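Side-chain contacts in solute-binding protein (Thermoactinomyces vulgaris, PDB 2ZYO), which binds cyclodextrins and maltodextrins such as maltotetraose, and probably delivers them for uptake by a membrane transporter: residues Gly373-Thr376 / Pro377-Leu381; Asn382-Val385 / Lys386-Glu390; Glu149-Gln152 / Tyr153-Asn157; Gly211-Glu214 / Val215-Trp218; Val336-Gly339 / Phe340-Ala344. One frame throughout, in Å; residues are numbered along the deposited sequence.

In the fold
Along the chain the five contacts come one after another, none nesting in or crossing another, and each joins neighbouring turns rather than closing a long loop. Contact 3 (149-157) lies on helix 147-157, and contact 4 (211-218) on helix 206-220; they touch where F151 and A154 meet W218. Contact 5 (336-344) starts the short helix 338-344 and stands apart, its centre about 34 Å from those of contacts 1 and 2. Contact 1 (373-381) turns the chain from helix 360-371 into helix 377-394, which contact 2 (382-390) continues. P377 and L381 of contact 1 rest on contact 4, and Q375 hydrogen-bonds D383 of contact 2, so contacts 3, 4, 1 and 2 form one packed series.

Contact 1. Residues Gly373-Thr376 / Pro377-Leu381; sequences GKQT and PEQAL
T376 turns its OG1 between its own backbone N and carbonyl carbon (chi1 66°), while Q379 starts with CG beside its backbone N and then runs extended, back across the first turn to T376. These two conformations make a capping box at the start of helix 377-394. T376 OG1, the N-cap hydroxyl, accepts from Q379 N at 3.2 Å. In return T376 N donates to Q379 OE1 over 3.0 Å, and the bond is almost straight at 174°. The donor stands 22° off the carbonyl plane. Threonine suits the N-cap because its short side chain keeps the hydroxyl close to the backbone; glutamine supplies the oxygen that a glutamate often provides here, without its charge. The regular helical pattern then begins with A380 N bonding to T376 O at 2.9 Å. Proline fits the first helical position, where its lack of an N-H costs nothing and its ring holds phi near the helical value. Q375 spans the same turn, its OE1 3.8 Å from A380 CA, and its NE2 is hydrogen-bonded to D383 one turn further on. Just before, G373 takes positive phi in the Schellman motif that ends helix 360-371. The new helix lies against that one through A380 on A366 and V370, and against helix 206-220 through P377 on M212, N213 and Q216.

Contact 2. Residues Asn382-Val385 / Lys386-Glu390; sequences NDAV and KIMKE
M388 leans back along its helix over A384 and V385, with CG beside its backbone N (chi1 -72°) and the rest of the chain extended. M388 CB begins 3.4 Å from V385 O. The next atom, M388 CG, comes within 3.3 Å of A384 O, a carbonyl already accepting from M388 N. M388 SD then lies near A384 O and V385 CA, with V385 CG2 more distant at 4.5 Å, and the terminal M388 CE sits 3.9 Å from A384 O and 4.3 Å from A384 CB. Alanine suits this position, since its small side chain leaves the long thioether a surface to lie along. The setting is the middle of helix 377-394, an amphipathic alpha-helix with regular i to i+4 bonds such as that from K389 N to V385 O. Its buried side, A384 and M388, packs on helix 360-371 through A366, P362 and I363, while V385 and M388 also touch I201 and L203. Towards solvent the lysines take over. K389 lies alongside V385, pointing the same way; its CG sits 3.2 Å from V385 O and its CD 3.8 Å from V385 CG1, so the aliphatic part of the chain covers the valine before bends at chi3 and chi4 turn the ammonium end. I387, at the exposed margin beside P362, sets its CG1 3.4 Å from D383 O.

Contact 3. Residues Glu149-Gln152 / Tyr153-Asn157; sequences ELFQ and YAKAN
F151 and K155 meet one turn apart on helix 147-157, near the C-terminal end of this alpha-helix, and their conformations decide what touches. The phenylalanine has CG anti to its backbone N (chi1 -164°), which carries the ring out beside the helix. K155 starts the other way, with CG anti to its carbonyl carbon, a choice that leans the chain back towards the preceding turn. The two side chains cross at about a right angle, and the lysine methylenes meet the ring obliquely, with K155 CD 3.6 Å from F151 CE2. Lysine serves well here because its carbon chain can lie on an aromatic while its charged end goes on to water. A bend at chi3 (-68°) turns that end towards Q152. The glutamine bends as well, at chi2 (58°), bringing its OE1 to 3.5 Å from K155 CE. Its NE2 lies over the neighbouring turn, 4.1 Å from the small A156 CB. On another flank Y153 sends its ring away from the first segment, leaving CB against the backbone at 3.3 Å from L150 O; the side chain touches M140 and V167. L150 and A154 also pack on V167, in strand 165-169. The F151 ring gains an edge-to-face partner in W218 and a cation-pi partner in K217, both on helix 206-220. K155 NZ makes a long, weak ion pair with E221. Between the two polar ends sits a water that accepts from K155 NZ at 2.6 Å and donates to Q152 OE1 at 2.8 Å.

Contact 4. Residues Gly211-Glu214 / Val215-Trp218; sequences GMNE and VQKW
M212 and V215 form the close-packed side of this piece of helix 206-220. The methionine bends at chi2 and chi3, which brings SD across the valine obliquely to 3.8 Å from V215 CB. Beta-branched V215 fills the other direction as well, its CG2 lying 3.6 Å from G211 O and its side chain touching T177, L180 and F181 of helix 174-183. Flexible M212 fits against H367 and V370 of helix 360-371. W218 is buried too; its CD1 comes to 3.3 Å from E214 O, and its NE1 is hydrogen-bonded to Y147 OH. The opposite character appears among the partly exposed residues. There a water donates both to N213 O, at 2.8 Å, and to Q216 OE1, at 2.7 Å, bridging residues three apart. E214 and K217 run side by side, pointing the same way; a bend at chi2 of the glutamate (-82°) turns its carboxylate towards the lysine. Their salt bridge is fairly long, K217 NZ to E214 OE1 3.3 Å, and the ammonium meets the oxygen on its syn side, 31° out of the carboxylate plane. As E214 OE2 also pairs with K184, one carboxylate serves two lysines, an arrangement likely to favour its ionised form.

Contact 5. Residues Val336-Gly339 / Phe340-Ala344; sequences VVNG and FAKQA
F340 turns the edge of its ring to V336 O at the start of the short alpha-helix 338-344, where V337 takes the N-cap position. The oxygen lies in the plane of the ring, 3.3 Å from F340 CD2 and 3.4 Å from CE2, so the weakly positive rim of the aromatic faces a carbonyl. With CG beside the backbone N (chi1 -72°), the ring is tipped back towards the residues before the helix. Its bulk fills a buried place lined by I252, I319, V264 and two residues of strand 120-136, A132 and I134. V336 joins that packing against V262 and V264. V337 carries no polar side-chain group with which to cap, but its backbone oxygen accepts from A341 N at 3.1 Å. G339, without a side chain, is buried in the first turn, and its O receives Q343 N. The far end of Q343 leads away from the first turn, and its amide is bound by L267 N and A275 O. On the more exposed flank, N338 and K342 cross obliquely one turn apart. The asparagine has CG anti to its backbone N, whereas the lysine leans back and bends at chi3 (-77°). Their closest side-chain approach is N338 ND2 to K342 CE, 3.4 Å.

Contact 1. Residues Gly373-Thr376 / Pro377-Leu381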
loop_
_atom_site.group_PDB
_atom_site.type_symbol
_atom_site.label_atom_id
_atom_site.label_comp_id
_atom_site.label_asym_id
_atom_site.label_seq_id
_atom_site.Cartn_x
_atom_site.Cartn_y
_atom_site.Cartn_z
ATOM N N GLY A 373 20.324 18.955 6.577
ATOM C CA GLY A 373 20.657 20.349 6.282
ATOM C C GLY A 373 21.802 20.507 5.297
ATOM O O GLY A 373 22.442 21.560 5.241
ATOM N N LYS A 374 22.055 19.459 4.517
ATOM C CA LYS A 374 23.130 19.471 3.527
ATOM C C LYS A 374 22.723 20.227 2.267
ATOM O O LYS A 374 23.561 20.846 1.607
ATOM C CB LYS A 374 23.565 18.046 3.181
ATOM C CG LYS A 374 24.325 17.351 4.299
ATOM C CD LYS A 374 24.792 15.966 3.894
ATOM C CE LYS A 374 25.567 15.305 5.025
ATOM N NZ LYS A 374 25.962 13.910 4.692
ATOM N N GLN A 375 21.432 20.170 1.942
ATOM C CA GLN A 375 20.884 20.858 0.776
ATOM C C GLN A 375 19.540 21.505 1.081
ATOM O O GLN A 375 18.829 21.080 1.993
ATOM C CB GLN A 375 20.710 19.883 -0.387
ATOM C CG GLN A 375 21.996 19.502 -1.088
ATOM C CD GLN A 375 21.750 18.588 -2.264
ATOM O OE1 GLN A 375 21.246 17.477 -2.105
ATOM N NE2 GLN A 375 22.103 19.051 -3.456
ATOM N N THR A 376 19.198 22.532 0.309
ATOM C CA THR A 376 17.875 23.142 0.389
ATOM C C THR A 376 16.867 22.207 -0.286
ATOM O O THR A 376 17.256 21.385 -1.119
ATOM C CB THR A 376 17.823 24.527 -0.300
ATOM O OG1 THR A 376 18.012 24.371 -1.712
ATOM C CG2 THR A 376 18.888 25.470 0.265
ATOM N N PRO A 377 15.578 22.306 0.086
ATOM C CA PRO A 377 14.527 21.556 -0.604
ATOM C C PRO A 377 14.622 21.617 -2.133
ATOM O O PRO A 377 14.572 20.573 -2.785
ATOM C CB PRO A 377 13.249 22.231 -0.104
ATOM C CG PRO A 377 13.597 22.622 1.285
ATOM C CD PRO A 377 15.027 23.091 1.207
ATOM N N GLU A 378 14.780 22.819 -2.689
ATOM C CA GLU A 378 14.861 23.009 -4.141
ATOM C C GLU A 378 16.052 22.274 -4.759
ATOM O O GLU A 378 15.903 21.602 -5.780
ATOM C CB GLU A 378 14.915 24.500 -4.490
ATOM C CG GLU A 378 14.842 24.811 -5.986
ATOM C CD GLU A 378 14.919 26.299 -6.278
ATOM O OE1 GLU A 378 14.020 27.047 -5.832
ATOM O OE2 GLU A 378 15.881 26.723 -6.957
ATOM N N GLN A 379 17.223 22.409 -4.134
ATOM C CA GLN A 379 18.453 21.766 -4.609
ATOM C C GLN A 379 18.347 20.242 -4.573
ATOM O O GLN A 379 18.721 19.566 -5.534
ATOM C CB GLN A 379 19.661 22.220 -3.779
ATOM C CG GLN A 379 20.085 23.673 -3.984
ATOM C CD GLN A 379 21.050 24.169 -2.911
ATOM O OE1 GLN A 379 21.063 23.668 -1.781
ATOM N NE2 GLN A 379 21.858 25.164 -3.261
ATOM N N ALA A 380 17.833 19.712 -3.464
ATOM C CA ALA A 380 17.700 18.267 -3.281
ATOM C C ALA A 380 16.715 17.655 -4.271
ATOM O O ALA A 380 16.974 16.585 -4.826
ATOM C CB ALA A 380 17.297 17.943 -1.852
ATOM N N LEU A 381 15.595 18.341 -4.498
ATOM C CA LEU A 381 14.575 17.854 -5.425
ATOM C C LEU A 381 15.045 17.920 -6.874
ATOM O O LEU A 381 14.798 16.994 -7.645
ATOM C CB LEU A 381 13.258 18.618 -5.255
ATOM C CG LEU A 381 12.465 18.379 -3.965
ATOM C CD1 LEU A 381 11.275 19.316 -3.916
ATOM C CD2 LEU A 381 12.019 16.926 -3.823
#

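Contact 2. Residues Asn382-Val385 / Lys386-Glu390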
loop_
_atom_site.group_PDB
_atom_site.type_symbol
_atom_site.label_atom_id
_atom_site.label_comp_id
_atom_site.label_asym_id
_atom_site.label_seq_id
_atom_site.Cartn_x
_atom_site.Cartn_y
_atom_site.Cartn_z
ATOM N N ASN A 382 15.721 19.009 -7.235
ATOM C CA ASN A 382 16.296 19.149 -8.572
ATOM C C ASN A 382 17.284 18.031 -8.880
ATOM O O ASN A 382 17.246 17.443 -9.964
ATOM C CB ASN A 382 16.964 20.517 -8.739
ATOM C CG ASN A 382 15.967 21.623 -9.033
ATOM O OD1 ASN A 382 14.807 21.368 -9.371
ATOM N ND2 ASN A 382 16.420 22.868 -8.918
ATOM N N ASP A 383 18.154 17.739 -7.914
ATOM C CA ASP A 383 19.123 16.651 -8.035
ATOM C C ASP A 383 18.448 15.287 -8.134
ATOM O O ASP A 383 18.842 14.456 -8.951
ATOM C CB ASP A 383 20.097 16.660 -6.853
ATOM C CG ASP A 383 21.095 17.801 -6.920
ATOM O OD1 ASP A 383 21.105 18.550 -7.921
ATOM O OD2 ASP A 383 21.878 17.944 -5.958
ATOM N N ALA A 384 17.430 15.068 -7.303
ATOM C CA ALA A 384 16.710 13.795 -7.273
ATOM C C ALA A 384 16.006 13.501 -8.594
ATOM O O ALA A 384 16.070 12.376 -9.093
ATOM C CB ALA A 384 15.712 13.768 -6.121
ATOM N N VAL A 385 15.347 14.513 -9.154
ATOM C CA VAL A 385 14.620 14.355 -10.416
ATOM C C VAL A 385 15.585 14.076 -11.573
ATOM O O VAL A 385 15.315 13.217 -12.412
ATOM C CB VAL A 385 13.684 15.562 -10.705
ATOM C CG1 VAL A 385 13.146 15.523 -12.132
ATOM C CG2 VAL A 385 12.522 15.571 -9.716
ATOM N N LYS A 386 16.714 14.782 -11.594
ATOM C CA LYS A 386 17.774 14.526 -12.575
ATOM C C LYS A 386 18.225 13.061 -12.537
ATOM O O LYS A 386 18.371 12.422 -13.582
ATOM C CB LYS A 386 18.964 15.469 -12.343
ATOM C CG LYS A 386 20.099 15.349 -13.367
ATOM C CD LYS A 386 19.643 15.715 -14.779
ATOM C CE LYS A 386 20.769 15.552 -15.793
ATOM N NZ LYS A 386 21.262 14.146 -15.906
ATOM N N ILE A 387 18.430 12.543 -11.328
ATOM C CA ILE A 387 18.827 11.150 -11.122
ATOM C C ILE A 387 17.760 10.168 -11.619
ATOM O O ILE A 387 18.083 9.189 -12.298
ATOM C CB ILE A 387 19.192 10.883 -9.636
ATOM C CG1 ILE A 387 20.520 11.564 -9.292
ATOM C CG2 ILE A 387 19.268 9.387 -9.352
ATOM C CD1 ILE A 387 20.800 11.692 -7.803
ATOM N N MET A 388 16.497 10.446 -11.295
ATOM C CA MET A 388 15.368 9.625 -11.748
ATOM C C MET A 388 15.327 9.487 -13.260
ATOM O O MET A 388 15.219 8.380 -13.790
ATOM C CB MET A 388 14.045 10.236 -11.299
ATOM C CG MET A 388 13.756 10.113 -9.838
ATOM S SD MET A 388 12.321 11.113 -9.441
ATOM C CE MET A 388 12.579 11.300 -7.679
ATOM N N LYS A 389 15.411 10.627 -13.941
ATOM C CA LYS A 389 15.249 10.693 -15.390
ATOM C C LYS A 389 16.360 9.958 -16.135
ATOM O O LYS A 389 16.134 9.424 -17.223
ATOM C CB LYS A 389 15.140 12.149 -15.847
ATOM C CG LYS A 389 13.911 12.861 -15.287
ATOM C CD LYS A 389 13.854 14.329 -15.681
ATOM C CE LYS A 389 13.230 14.524 -17.051
ATOM N NZ LYS A 389 11.816 14.048 -17.106
ATOM N N GLU A 390 17.551 9.928 -15.539
ATOM C CA GLU A 390 18.659 9.141 -16.072
ATOM C C GLU A 390 18.396 7.647 -15.880
ATOM O O GLU A 390 18.629 6.855 -16.794
ATOM C CB GLU A 390 19.983 9.540 -15.412
ATOM C CG GLU A 390 21.220 8.974 -16.108
ATOM C CD GLU A 390 22.508 9.276 -15.365
ATOM O OE1 GLU A 390 22.659 8.813 -14.213
ATOM O OE2 GLU A 390 23.375 9.970 -15.938
#

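Contact 3. Residues Glu149-Gln152 / Tyr153-Asn157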
loop_
_atom_site.group_PDB
_atom_site.type_symbol
_atom_site.label_atom_id
_atom_site.label_comp_id
_atom_site.label_asym_id
_atom_site.label_seq_id
_atom_site.Cartn_x
_atom_site.Cartn_y
_atom_site.Cartn_z
ATOM N N GLU A 149 -2.395 21.769 14.168
ATOM C CA GLU A 149 -2.476 21.351 15.567
ATOM C C GLU A 149 -1.566 20.159 15.857
ATOM O O GLU A 149 -0.942 20.092 16.919
ATOM C CB GLU A 149 -3.927 21.046 15.957
ATOM C CG GLU A 149 -4.783 22.299 16.162
ATOM C CD GLU A 149 -6.276 22.019 16.131
ATOM O OE1 GLU A 149 -6.767 21.499 15.107
ATOM O OE2 GLU A 149 -6.967 22.336 17.123
ATOM N N LEU A 150 -1.487 19.230 14.905
ATOM C CA LEU A 150 -0.591 18.082 15.009
ATOM C C LEU A 150 0.866 18.526 15.060
ATOM O O LEU A 150 1.645 18.024 15.873
ATOM C CB LEU A 150 -0.802 17.117 13.834
ATOM C CG LEU A 150 0.017 15.818 13.833
ATOM C CD1 LEU A 150 -0.517 14.828 14.862
ATOM C CD2 LEU A 150 0.042 15.198 12.445
ATOM N N PHE A 151 1.233 19.466 14.191
ATOM C CA PHE A 151 2.612 19.934 14.147
ATOM C C PHE A 151 2.995 20.727 15.396
ATOM O O PHE A 151 4.111 20.589 15.897
ATOM C CB PHE A 151 2.907 20.740 12.881
ATOM C CG PHE A 151 4.373 20.910 12.625
ATOM C CD1 PHE A 151 5.124 19.854 12.120
ATOM C CD2 PHE A 151 5.013 22.108 12.924
ATOM C CE1 PHE A 151 6.489 19.991 11.903
ATOM C CE2 PHE A 151 6.379 22.256 12.707
ATOM C CZ PHE A 151 7.119 21.194 12.196
ATOM N N GLN A 152 2.065 21.543 15.890
ATOM C CA GLN A 152 2.250 22.262 17.152
ATOM C C GLN A 152 2.487 21.281 18.301
ATOM O O GLN A 152 3.389 21.475 19.120
ATOM C CB GLN A 152 1.044 23.169 17.443
ATOM C CG GLN A 152 1.081 23.883 18.804
ATOM C CD GLN A 152 2.317 24.748 18.999
ATOM O OE1 GLN A 152 2.790 25.401 18.070
ATOM N NE2 GLN A 152 2.838 24.761 20.220
ATOM N N TYR A 153 1.678 20.222 18.338
ATOM C CA TYR A 153 1.816 19.148 19.318
ATOM C C TYR A 153 3.213 18.522 19.262
ATOM O O TYR A 153 3.814 18.246 20.297
ATOM C CB TYR A 153 0.731 18.089 19.085
ATOM C CG TYR A 153 0.655 17.004 20.139
ATOM C CD1 TYR A 153 -0.080 17.192 21.309
ATOM C CD2 TYR A 153 1.300 15.783 19.956
ATOM C CE1 TYR A 153 -0.157 16.194 22.278
ATOM C CE2 TYR A 153 1.232 14.781 20.919
ATOM C CZ TYR A 153 0.502 14.992 22.075
ATOM O OH TYR A 153 0.429 13.998 23.025
ATOM N N ALA A 154 3.729 18.310 18.051
ATOM C CA ALA A 154 5.082 17.779 17.875
ATOM C C ALA A 154 6.150 18.762 18.363
ATOM O O ALA A 154 7.079 18.374 19.073
ATOM C CB ALA A 154 5.323 17.397 16.423
ATOM N N LYS A 155 6.011 20.032 17.989
ATOM C CA LYS A 155 6.948 21.074 18.420
ATOM C C LYS A 155 7.007 21.203 19.940
ATOM O O LYS A 155 8.082 21.379 20.513
ATOM C CB LYS A 155 6.578 22.424 17.812
ATOM C CG LYS A 155 6.880 22.553 16.329
ATOM C CD LYS A 155 6.814 24.007 15.878
ATOM C CE LYS A 155 5.391 24.553 15.943
ATOM N NZ LYS A 155 5.308 25.974 15.517
ATOM N N ALA A 156 5.846 21.109 20.581
ATOM C CA ALA A 156 5.752 21.263 22.030
ATOM C C ALA A 156 6.260 20.039 22.794
ATOM O O ALA A 156 6.869 20.180 23.852
ATOM C CB ALA A 156 4.321 21.591 22.436
ATOM N N ASN A 157 6.028 18.848 22.240
ATOM C CA ASN A 157 6.234 17.598 22.978
ATOM C C ASN A 157 7.439 16.737 22.574
ATOM O O ASN A 157 7.792 15.798 23.291
ATOM C CB ASN A 157 4.953 16.753 22.950
ATOM C CG ASN A 157 3.794 17.424 23.666
ATOM O OD1 ASN A 157 2.786 17.770 23.049
ATOM N ND2 ASN A 157 3.937 17.617 24.970
HETATM O O HOH W 1 2.704 25.919 15.344
#

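Contact 4. Residues Gly211-Glu214 / Val215-Trp218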
loop_
_atom_site.group_PDB
_atom_site.type_symbol
_atom_site.label_atom_id
_atom_site.label_comp_id
_atom_site.label_asym_id
_atom_site.label_seq_id
_atom_site.Cartn_x
_atom_site.Cartn_y
_atom_site.Cartn_z
ATOM N N GLY A 211 5.989 20.976 -0.445
ATOM C CA GLY A 211 5.886 19.710 0.279
ATOM C C GLY A 211 7.154 19.397 1.054
ATOM O O GLY A 211 7.098 19.045 2.234
ATOM N N MET A 212 8.302 19.538 0.391
ATOM C CA MET A 212 9.602 19.291 1.025
ATOM C C MET A 212 9.916 20.322 2.117
ATOM O O MET A 212 10.654 20.028 3.061
ATOM C CB MET A 212 10.720 19.240 -0.025
ATOM C CG MET A 212 12.097 18.835 0.518
ATOM S SD MET A 212 12.164 17.185 1.256
ATOM C CE MET A 212 12.665 16.209 -0.157
ATOM N N ASN A 213 9.357 21.524 1.987
ATOM C CA ASN A 213 9.472 22.531 3.043
ATOM C C ASN A 213 8.813 22.064 4.338
ATOM O O ASN A 213 9.294 22.368 5.434
ATOM C CB ASN A 213 8.864 23.865 2.604
ATOM C CG ASN A 213 9.737 24.615 1.614
ATOM O OD1 ASN A 213 10.877 24.239 1.354
ATOM N ND2 ASN A 213 9.196 25.687 1.053
ATOM N N GLU A 214 7.709 21.329 4.207
ATOM C CA GLU A 214 7.039 20.742 5.366
ATOM C C GLU A 214 7.895 19.633 5.972
ATOM O O GLU A 214 8.046 19.558 7.190
ATOM C CB GLU A 214 5.653 20.201 4.995
ATOM C CG GLU A 214 4.648 21.268 4.564
ATOM C CD GLU A 214 3.965 21.983 5.727
ATOM O OE1 GLU A 214 4.553 22.071 6.828
ATOM O OE2 GLU A 214 2.829 22.468 5.533
ATOM N N VAL A 215 8.457 18.783 5.113
ATOM C CA VAL A 215 9.385 17.729 5.535
ATOM C C VAL A 215 10.536 18.320 6.355
ATOM O O VAL A 215 10.852 17.829 7.444
ATOM C CB VAL A 215 9.941 16.942 4.315
ATOM C CG1 VAL A 215 11.073 16.002 4.728
ATOM C CG2 VAL A 215 8.822 16.170 3.620
ATOM N N GLN A 216 11.142 19.381 5.828
ATOM C CA GLN A 216 12.238 20.086 6.490
ATOM C C GLN A 216 11.869 20.538 7.903
ATOM O O GLN A 216 12.671 20.408 8.829
ATOM C CB GLN A 216 12.675 21.284 5.646
ATOM C CG GLN A 216 13.949 21.963 6.126
ATOM C CD GLN A 216 14.361 23.116 5.235
ATOM O OE1 GLN A 216 13.537 23.952 4.857
ATOM N NE2 GLN A 216 15.645 23.170 4.895
ATOM N N LYS A 217 10.649 21.054 8.061
ATOM C CA LYS A 217 10.165 21.538 9.357
ATOM C C LYS A 217 10.146 20.455 10.437
ATOM O O LYS A 217 10.332 20.749 11.620
ATOM C CB LYS A 217 8.780 22.169 9.210
ATOM C CG LYS A 217 8.802 23.565 8.599
ATOM C CD LYS A 217 7.409 24.024 8.188
ATOM C CE LYS A 217 6.500 24.255 9.386
ATOM N NZ LYS A 217 5.100 24.519 8.952
ATOM N N TRP A 218 9.933 19.206 10.031
ATOM C CA TRP A 218 9.939 18.088 10.972
ATOM C C TRP A 218 11.309 17.870 11.611
ATOM O O TRP A 218 11.408 17.340 12.716
ATOM C CB TRP A 218 9.428 16.808 10.303
ATOM C CG TRP A 218 7.937 16.774 10.249
ATOM C CD1 TRP A 218 7.145 17.158 9.206
ATOM C CD2 TRP A 218 7.052 16.364 11.299
ATOM N NE1 TRP A 218 5.819 17.000 9.536
ATOM C CE2 TRP A 218 5.734 16.515 10.815
ATOM C CE3 TRP A 218 7.246 15.875 12.598
ATOM C CZ2 TRP A 218 4.610 16.197 11.586
ATOM C CZ3 TRP A 218 6.126 15.559 13.366
ATOM C CH2 TRP A 218 4.826 15.722 12.854
HETATM O O HOH W 2 11.028 24.583 5.703
#

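Contact 5. Residues Val336-Gly339 / Phe340-Ala344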
loop_
_atom_site.group_PDB
_atom_site.type_symbol
_atom_site.label_atom_id
_atom_site.label_comp_id
_atom_site.label_asym_id
_atom_site.label_seq_id
_atom_site.Cartn_x
_atom_site.Cartn_y
_atom_site.Cartn_z
ATOM N N VAL A 336 -8.735 -0.668 15.936
ATOM C CA VAL A 336 -7.416 -0.711 15.310
ATOM C C VAL A 336 -7.519 -0.931 13.795
ATOM O O VAL A 336 -6.515 -1.188 13.120
ATOM C CB VAL A 336 -6.490 -1.765 15.972
ATOM C CG1 VAL A 336 -5.059 -1.355 15.810
ATOM C CG2 VAL A 336 -6.793 -1.903 17.463
ATOM N N VAL A 337 -8.736 -0.803 13.269
ATOM C CA VAL A 337 -9.003 -1.024 11.846
ATOM C C VAL A 337 -9.720 0.175 11.210
ATOM O O VAL A 337 -9.340 0.629 10.125
ATOM C CB VAL A 337 -9.807 -2.340 11.621
ATOM C CG1 VAL A 337 -10.336 -2.436 10.196
ATOM C CG2 VAL A 337 -8.945 -3.555 11.950
ATOM N N ASN A 338 -10.737 0.686 11.902
ATOM C CA ASN A 338 -11.595 1.763 11.395
ATOM C C ASN A 338 -10.828 2.973 10.850
ATOM O O ASN A 338 -11.127 3.459 9.758
ATOM C CB ASN A 338 -12.594 2.190 12.478
ATOM C CG ASN A 338 -13.650 3.160 11.968
ATOM O OD1 ASN A 338 -14.238 2.966 10.904
ATOM N ND2 ASN A 338 -13.912 4.201 12.748
ATOM N N GLY A 339 -9.837 3.442 11.609
ATOM C CA GLY A 339 -9.017 4.589 11.213
ATOM C C GLY A 339 -8.230 4.373 9.933
ATOM O O GLY A 339 -8.116 5.281 9.104
ATOM N N PHE A 340 -7.682 3.168 9.773
ATOM C CA PHE A 340 -6.966 2.800 8.554
ATOM C C PHE A 340 -7.890 2.798 7.337
ATOM O O PHE A 340 -7.517 3.276 6.266
ATOM C CB PHE A 340 -6.318 1.421 8.694
ATOM C CG PHE A 340 -5.134 1.384 9.616
ATOM C CD1 PHE A 340 -4.009 2.166 9.369
ATOM C CD2 PHE A 340 -5.131 0.534 10.714
ATOM C CE1 PHE A 340 -2.910 2.118 10.223
ATOM C CE2 PHE A 340 -4.037 0.478 11.572
ATOM C CZ PHE A 340 -2.925 1.274 11.322
ATOM N N ALA A 341 -9.093 2.252 7.511
ATOM C CA ALA A 341 -10.068 2.177 6.427
ATOM C C ALA A 341 -10.549 3.568 6.021
ATOM O O ALA A 341 -10.661 3.864 4.829
ATOM C CB ALA A 341 -11.239 1.294 6.824
ATOM N N LYS A 342 -10.821 4.413 7.015
ATOM C CA LYS A 342 -11.220 5.802 6.773
ATOM C C LYS A 342 -10.154 6.546 5.975
ATOM O O LYS A 342 -10.465 7.221 4.992
ATOM C CB LYS A 342 -11.495 6.538 8.088
ATOM C CG LYS A 342 -12.819 6.190 8.758
ATOM C CD LYS A 342 -13.138 7.142 9.904
ATOM C CE LYS A 342 -12.333 6.817 11.159
ATOM N NZ LYS A 342 -12.623 7.766 12.277
ATOM N N GLN A 343 -8.897 6.409 6.393
ATOM C CA GLN A 343 -7.787 7.057 5.701
ATOM C C GLN A 343 -7.577 6.482 4.301
ATOM O O GLN A 343 -7.321 7.230 3.353
ATOM C CB GLN A 343 -6.496 6.972 6.525
ATOM C CG GLN A 343 -5.320 7.744 5.921
ATOM C CD GLN A 343 -5.638 9.210 5.678
ATOM O OE1 GLN A 343 -6.018 9.933 6.595
ATOM N NE2 GLN A 343 -5.483 9.652 4.434
ATOM N N ALA A 344 -7.706 5.160 4.174
ATOM C CA ALA A 344 -7.552 4.485 2.886
ATOM C C ALA A 344 -8.584 4.966 1.869
ATOM O O ALA A 344 -8.304 4.997 0.670
ATOM C CB ALA A 344 -7.637 2.975 3.056
#